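Local coordinates for protein GTP binding regulator (Thermotoga maritima, PDB 1VR8) that is of unknown function, has a fold similar to the Ran-binding protein Mog1p and may regulate GTP-binding proteins, at residues S18-I23 / K48-V53; L63-G68 / K114-I119. One frame throughout, in Å; residues are numbered along the deposited sequence. Where two conformers were deposited one is given.

Contact 1: S18-I23 / K48-V53; sequences SLDTAI and KGKVAV
Lys50 reaches from the strand to the helix with its chain fully extended beyond CG, and its flank and its tip meet different residues. The flank runs at a slant past Leu19: CD2 of Leu19 lies against the aliphatic stem, 3.7 Å from Lys50 CD and about as near to CG. In Leu19 the first torsion (chi1 -180°) swings CG away from the backbone N, and chi2 then turns the CD2 methyl to the lysine. At the tip, Lys50 NZ forms a salt bridge with Asp20 OD1; the modelled separation of 2.5 Å is very short and doubtful as a length. OD2 of Asp20 is 3.4 Å from Lys50 NZ.

This is a helix laid along one face of an antiparallel sheet, in a protein whose fold resembles that of Mog1p. Helix 19-23 runs nearly parallel to strand 50-53, the axes 17° apart and 10.0 Å from each other at their closest, a spacing that the side chains fill. About one turn further along the helix the contact becomes apolar. CD1 of Ile23 comes to Lys50 CB at 4.0 Å, the two side chains crossing at about a right angle, while the other branch, CG2 of Ile23, meets the methyl CB of Ala52 at 3.6 Å. Val65 on the adjacent strand 59-67 touches both Leu19 and Ile23. At the start of the helix Ser18 is the N-cap, its OG accepting from Thr21 N at 3.1 Å with an N-H...O angle of 167°.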
loop_
_atom_site.group_PDB
_atom_site.type_symbol
_atom_site.label_atom_id
_atom_site.label_comp_id
_atom_site.label_asym_id
_atom_site.label_seq_id
_atom_site.Cartn_x
_atom_site.Cartn_y
_atom_site.Cartn_z
ATOM N N SER A 18 7.082 3.218 12.614
ATOM C CA SER A 18 7.739 4.067 11.634
ATOM C C SER A 18 7.351 3.740 10.202
ATOM O O SER A 18 7.307 2.579 9.794
ATOM C CB SER A 18 9.266 3.930 11.803
ATOM O OG SER A 18 9.971 4.277 10.645
ATOM N N LEU A 19 7.102 4.777 9.412
ATOM C CA LEU A 19 6.841 4.594 7.996
ATOM C C LEU A 19 8.026 3.894 7.304
ATOM O O LEU A 19 7.855 2.984 6.475
ATOM C CB LEU A 19 6.521 5.932 7.345
ATOM C CG LEU A 19 6.223 5.850 5.839
ATOM C CD1 LEU A 19 5.153 6.834 5.481
ATOM C CD2 LEU A 19 7.462 6.128 5.044
ATOM N N ASP A 20 9.237 4.324 7.643
ATOM C CA ASP A 20 10.423 3.713 7.049
ATOM C C ASP A 20 10.493 2.234 7.379
ATOM O O ASP A 20 10.748 1.383 6.509
ATOM C CB ASP A 20 11.677 4.426 7.547
ATOM C CG ASP A 20 11.929 5.756 6.846
ATOM O OD1 ASP A 20 11.168 6.141 5.934
ATOM O OD2 ASP A 20 12.919 6.431 7.232
ATOM N N THR A 21 10.260 1.900 8.638
ATOM C CA THR A 21 10.342 0.507 9.041
ATOM C C THR A 21 9.250 -0.313 8.376
ATOM O O THR A 21 9.478 -1.449 7.995
ATOM C CB THR A 21 10.348 0.356 10.588
ATOM O OG1 THR A 21 11.311 1.266 11.138
ATOM C CG2 THR A 21 10.769 -1.049 10.942
ATOM N N ALA A 22 8.093 0.296 8.137
ATOM C CA ALA A 22 7.014 -0.357 7.411
ATOM C C ALA A 22 7.431 -0.797 5.990
ATOM O O ALA A 22 6.926 -1.777 5.481
ATOM C CB ALA A 22 5.833 0.520 7.331
ATOM N N ILE A 23 8.354 -0.077 5.371
ATOM C CA ILE A 23 8.925 -0.510 4.089
ATOM C C ILE A 23 9.996 -1.573 4.285
ATOM O O ILE A 23 9.983 -2.665 3.662
ATOM C CB ILE A 23 9.531 0.703 3.356
ATOM C CG1 ILE A 23 8.421 1.693 2.956
ATOM C CG2 ILE A 23 10.336 0.273 2.150
ATOM C CD1 ILE A 23 8.905 3.005 2.531
ATOM N N LYS A 48 1.710 12.816 1.058
ATOM C CA LYS A 48 3.072 12.969 1.531
ATOM C C LYS A 48 3.503 11.653 2.178
ATOM O O LYS A 48 3.009 11.252 3.223
ATOM C CB LYS A 48 3.177 14.187 2.441
ATOM C CG LYS A 48 2.993 15.508 1.629
ATOM C CD LYS A 48 3.270 16.757 2.437
ATOM C CE LYS A 48 3.083 18.059 1.630
ATOM N N GLY A 49 4.406 10.959 1.504
ATOM C CA GLY A 49 4.799 9.616 1.874
ATOM C C GLY A 49 6.106 9.204 1.212
ATOM O O GLY A 49 6.991 10.037 0.984
ATOM N N LYS A 50 6.211 7.909 0.932
ATOM C CA LYS A 50 7.343 7.342 0.216
ATOM C C LYS A 50 6.854 6.300 -0.745
ATOM O O LYS A 50 5.781 5.706 -0.565
ATOM C CB LYS A 50 8.377 6.739 1.174
ATOM C CG LYS A 50 8.972 7.770 2.061
ATOM C CD LYS A 50 10.197 7.268 2.808
ATOM C CE LYS A 50 10.691 8.340 3.763
ATOM N NZ LYS A 50 11.965 7.918 4.385
ATOM N N VAL A 51 7.637 6.093 -1.795
ATOM C CA VAL A 51 7.467 4.973 -2.690
ATOM C C VAL A 51 8.761 4.134 -2.690
ATOM O O VAL A 51 9.868 4.679 -2.768
ATOM C CB VAL A 51 7.090 5.392 -4.124
ATOM C CG1 VAL A 51 8.113 6.316 -4.716
ATOM C CG2 VAL A 51 6.916 4.163 -5.016
ATOM N N ALA A 52 8.574 2.823 -2.622
ATOM C CA ALA A 52 9.632 1.840 -2.660
ATOM C C ALA A 52 9.421 0.909 -3.811
ATOM O O ALA A 52 8.260 0.616 -4.188
ATOM C CB ALA A 52 9.646 1.061 -1.340
ATOM N N VAL A 53 10.514 0.490 -4.438
ATOM C CA VAL A 53 10.481 -0.521 -5.477
ATOM C C VAL A 53 11.140 -1.794 -4.968
ATOM O O VAL A 53 12.275 -1.766 -4.470
ATOM C CB VAL A 53 11.191 -0.052 -6.769
ATOM C CG1 VAL A 53 11.080 -1.117 -7.865
ATOM C CG2 VAL A 53 10.615 1.242 -7.265
#

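Contact 2: L63-G68 / K114-I119. With AZI (azide ion), chain C.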
loop_
_atom_site.group_PDB
_atom_site.type_symbol
_atom_site.label_atom_id
_atom_site.label_comp_id
_atom_site.label_asym_id
_atom_site.label_seq_id
_atom_site.Cartn_x
_atom_site.Cartn_y
_atom_site.Cartn_z
ATOM N N LEU A 63 5.544 0.067 -4.105
ATOM C CA LEU A 63 4.761 0.237 -2.905
ATOM C C LEU A 63 4.814 1.696 -2.479
ATOM O O LEU A 63 5.889 2.233 -2.210
ATOM C CB LEU A 63 5.295 -0.630 -1.795
ATOM C CG LEU A 63 4.681 -0.388 -0.418
ATOM C CD1 LEU A 63 3.306 -0.983 -0.404
ATOM C CD2 LEU A 63 5.529 -0.983 0.675
ATOM N N TYR A 64 3.652 2.312 -2.431
ATOM C CA TYR A 64 3.457 3.687 -1.948
ATOM C C TYR A 64 2.890 3.612 -0.546
ATOM O O TYR A 64 1.948 2.850 -0.280
ATOM C CB TYR A 64 2.502 4.463 -2.845
ATOM C CG TYR A 64 2.950 4.589 -4.286
ATOM C CD1 TYR A 64 2.794 3.537 -5.184
ATOM C CD2 TYR A 64 3.504 5.754 -4.755
ATOM C CE1 TYR A 64 3.212 3.652 -6.486
ATOM C CE2 TYR A 64 3.927 5.884 -6.080
ATOM C CZ TYR A 64 3.762 4.826 -6.942
ATOM O OH TYR A 64 4.193 4.920 -8.256
ATOM N N VAL A 65 3.480 4.386 0.347
ATOM C CA VAL A 65 3.066 4.373 1.740
ATOM C C VAL A 65 2.836 5.787 2.257
ATOM O O VAL A 65 3.664 6.685 2.050
ATOM C CB VAL A 65 4.151 3.819 2.678
ATOM C CG1 VAL A 65 3.546 3.559 4.077
ATOM C CG2 VAL A 65 4.824 2.615 2.078
ATOM N N TYR A 66 1.751 5.951 2.999
ATOM C CA TYR A 66 1.426 7.181 3.699
ATOM C C TYR A 66 1.039 6.816 5.128
ATOM O O TYR A 66 0.294 5.851 5.342
ATOM C CB TYR A 66 0.249 7.924 3.005
ATOM C CG TYR A 66 -0.417 8.966 3.888
ATOM C CD1 TYR A 66 -1.419 8.608 4.804
ATOM C CD2 TYR A 66 -0.035 10.310 3.822
ATOM C CE1 TYR A 66 -1.986 9.547 5.629
ATOM C CE2 TYR A 66 -0.615 11.273 4.654
ATOM C CZ TYR A 66 -1.602 10.870 5.554
ATOM O OH TYR A 66 -2.210 11.786 6.393
ATOM N N LYS A 67 1.558 7.570 6.097
ATOM C CA LYS A 67 1.169 7.452 7.497
ATOM C C LYS A 67 0.621 8.797 7.928
ATOM O O LYS A 67 1.279 9.824 7.753
ATOM C CB LYS A 67 2.388 7.140 8.377
ATOM C CG LYS A 67 2.037 6.987 9.842
ATOM C CD LYS A 67 3.240 6.641 10.690
ATOM C CE LYS A 67 2.787 6.427 12.139
ATOM N NZ LYS A 67 3.947 6.342 13.064
ATOM N N GLY A 68 -0.542 8.810 8.550
ATOM C CA GLY A 68 -1.122 10.030 9.042
ATOM C C GLY A 68 -2.627 10.022 9.217
ATOM O O GLY A 68 -3.290 9.024 8.952
ATOM N N LYS A 114 -6.968 2.782 9.849
ATOM C CA LYS A 114 -6.368 3.591 10.902
ATOM C C LYS A 114 -5.582 4.763 10.272
ATOM O O LYS A 114 -6.168 5.559 9.548
ATOM C CB LYS A 114 -5.493 2.716 11.826
ATOM C CG LYS A 114 -6.275 1.607 12.570
ATOM C CD LYS A 114 -7.298 2.164 13.528
ATOM C CE LYS A 114 -7.975 1.051 14.374
ATOM N NZ LYS A 114 -8.990 1.618 15.315
ATOM N N ASN A 115 -4.281 4.850 10.562
ATOM C CA ASN A 115 -3.437 5.949 10.117
ATOM C C ASN A 115 -2.496 5.543 8.961
ATOM O O ASN A 115 -1.464 6.190 8.743
ATOM C CB ASN A 115 -2.646 6.566 11.274
ATOM C CG ASN A 115 -1.742 5.570 11.992
ATOM O OD1 ASN A 115 -2.065 4.387 12.091
ATOM N ND2 ASN A 115 -0.621 6.066 12.546
ATOM N N TRP A 116 -2.892 4.540 8.177
ATOM C CA TRP A 116 -2.060 4.025 7.109
ATOM C C TRP A 116 -2.825 3.954 5.796
ATOM O O TRP A 116 -4.003 3.583 5.758
ATOM C CB TRP A 116 -1.571 2.599 7.447
ATOM C CG TRP A 116 -0.618 2.562 8.609
ATOM C CD1 TRP A 116 -0.902 2.259 9.923
ATOM C CD2 TRP A 116 0.767 2.859 8.564
ATOM N NE1 TRP A 116 0.216 2.376 10.686
ATOM C CE2 TRP A 116 1.261 2.755 9.885
ATOM C CE3 TRP A 116 1.643 3.229 7.543
ATOM C CZ2 TRP A 116 2.605 2.962 10.198
ATOM C CZ3 TRP A 116 2.966 3.426 7.853
ATOM C CH2 TRP A 116 3.438 3.305 9.176
ATOM N N LEU A 117 -2.117 4.256 4.716
ATOM C CA LEU A 117 -2.609 4.068 3.352
ATOM C C LEU A 117 -1.478 3.441 2.553
ATOM O O LEU A 117 -0.359 3.940 2.585
ATOM C CB LEU A 117 -3.014 5.398 2.750
ATOM C CG LEU A 117 -3.132 5.485 1.224
ATOM C CD1 LEU A 117 -4.199 4.596 0.678
ATOM C CD2 LEU A 117 -3.385 6.938 0.860
ATOM N N PHE A 118 -1.785 2.360 1.845
ATOM C CA PHE A 118 -0.820 1.663 0.959
ATOM C C PHE A 118 -1.356 1.594 -0.445
ATOM O O PHE A 118 -2.564 1.405 -0.636
ATOM C CB PHE A 118 -0.592 0.233 1.467
ATOM C CG PHE A 118 0.097 0.180 2.813
ATOM C CD1 PHE A 118 1.476 0.313 2.889
ATOM C CD2 PHE A 118 -0.619 0.079 3.970
ATOM C CE1 PHE A 118 2.120 0.301 4.095
ATOM C CE2 PHE A 118 0.021 0.089 5.205
ATOM C CZ PHE A 118 1.389 0.198 5.258
ATOM N N ILE A 119 -0.464 1.699 -1.425
ATOM C CA ILE A 119 -0.796 1.407 -2.800
ATOM C C ILE A 119 0.292 0.463 -3.307
ATOM O O ILE A 119 1.504 0.740 -3.147
ATOM C CB ILE A 119 -0.807 2.654 -3.704
ATOM C CG1 ILE A 119 -1.700 3.774 -3.120
ATOM C CG2 ILE A 119 -1.271 2.231 -5.110
ATOM C CD1 ILE A 119 -1.458 5.114 -3.760
HETATM N N1 AZI C . -10.305 -0.580 16.299
HETATM N N2 AZI C . -11.369 -0.710 16.840
HETATM N N3 AZI C . -12.335 -1.269 17.290
HETATM O O HOH W 1 -5.971 8.187 9.180
#
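Lys67 lies over one face of the Trp116 ring, where strands 63-67 and 116-119 pair as antiparallel neighbours of the central sheet. From CB to CE the lysine crosses the indole obliquely, CG being opposite the backbone N (chi1 -179°) and the rest of the chain extended. CB meets Trp116 CZ3 at 3.8 Å. CG sits above the six-membered ring, 4.0 Å from its centroid, a CH-pi contact only 11° off the ring normal. CD is next, 3.7 Å from Trp116 CH2, and CE passes Asn115 ND2 at 3.5 Å. The tip, NZ, donates to the carbonyl of Tyr17, while Trp116 NE1 and Asn115 ND2 donate to Pro14 and Glu15 carbonyls, so all three bind the chain at 14-17 to this end of the strand pair.

Further along the same face, one conformer of Val65 places CG1 at the indole edge and against Phe118 CE1. On the other face, Tyr64 CB packs on Ile119 CB, and Tyr66 against Leu117, with helix 71-79 beyond. Paired backbone bonds join Tyr64 to Ile119 and Tyr66 to Leu117. Past them, Gly68 N donates to Asn115 O at 2.8 Å, and one water donates to both Gly68 O and Lys114 O.

Overall arrangement
The centres of contacts 1 and 2 are about 8 Å apart, and the two meet in one antiparallel sheet. Contact 1 closes at strand 45-56 before contact 2 opens on strand 59-67, the next strand in the chain and its neighbour in the sheet. Probable backbone hydrogen bonds run from Leu63 N to Ala52 O and from Val65 N to Lys50 O, so the order across the sheet is 45-56, 59-67, 116-122. Helix 19-24 lies over the face that carries Val65, Lys67 and Trp116 and touches all three strands, while helix 71-79 packs on the opposite face of contact 2. Early and late parts of the chain are thereby brought together in a single helix-flanked sheet.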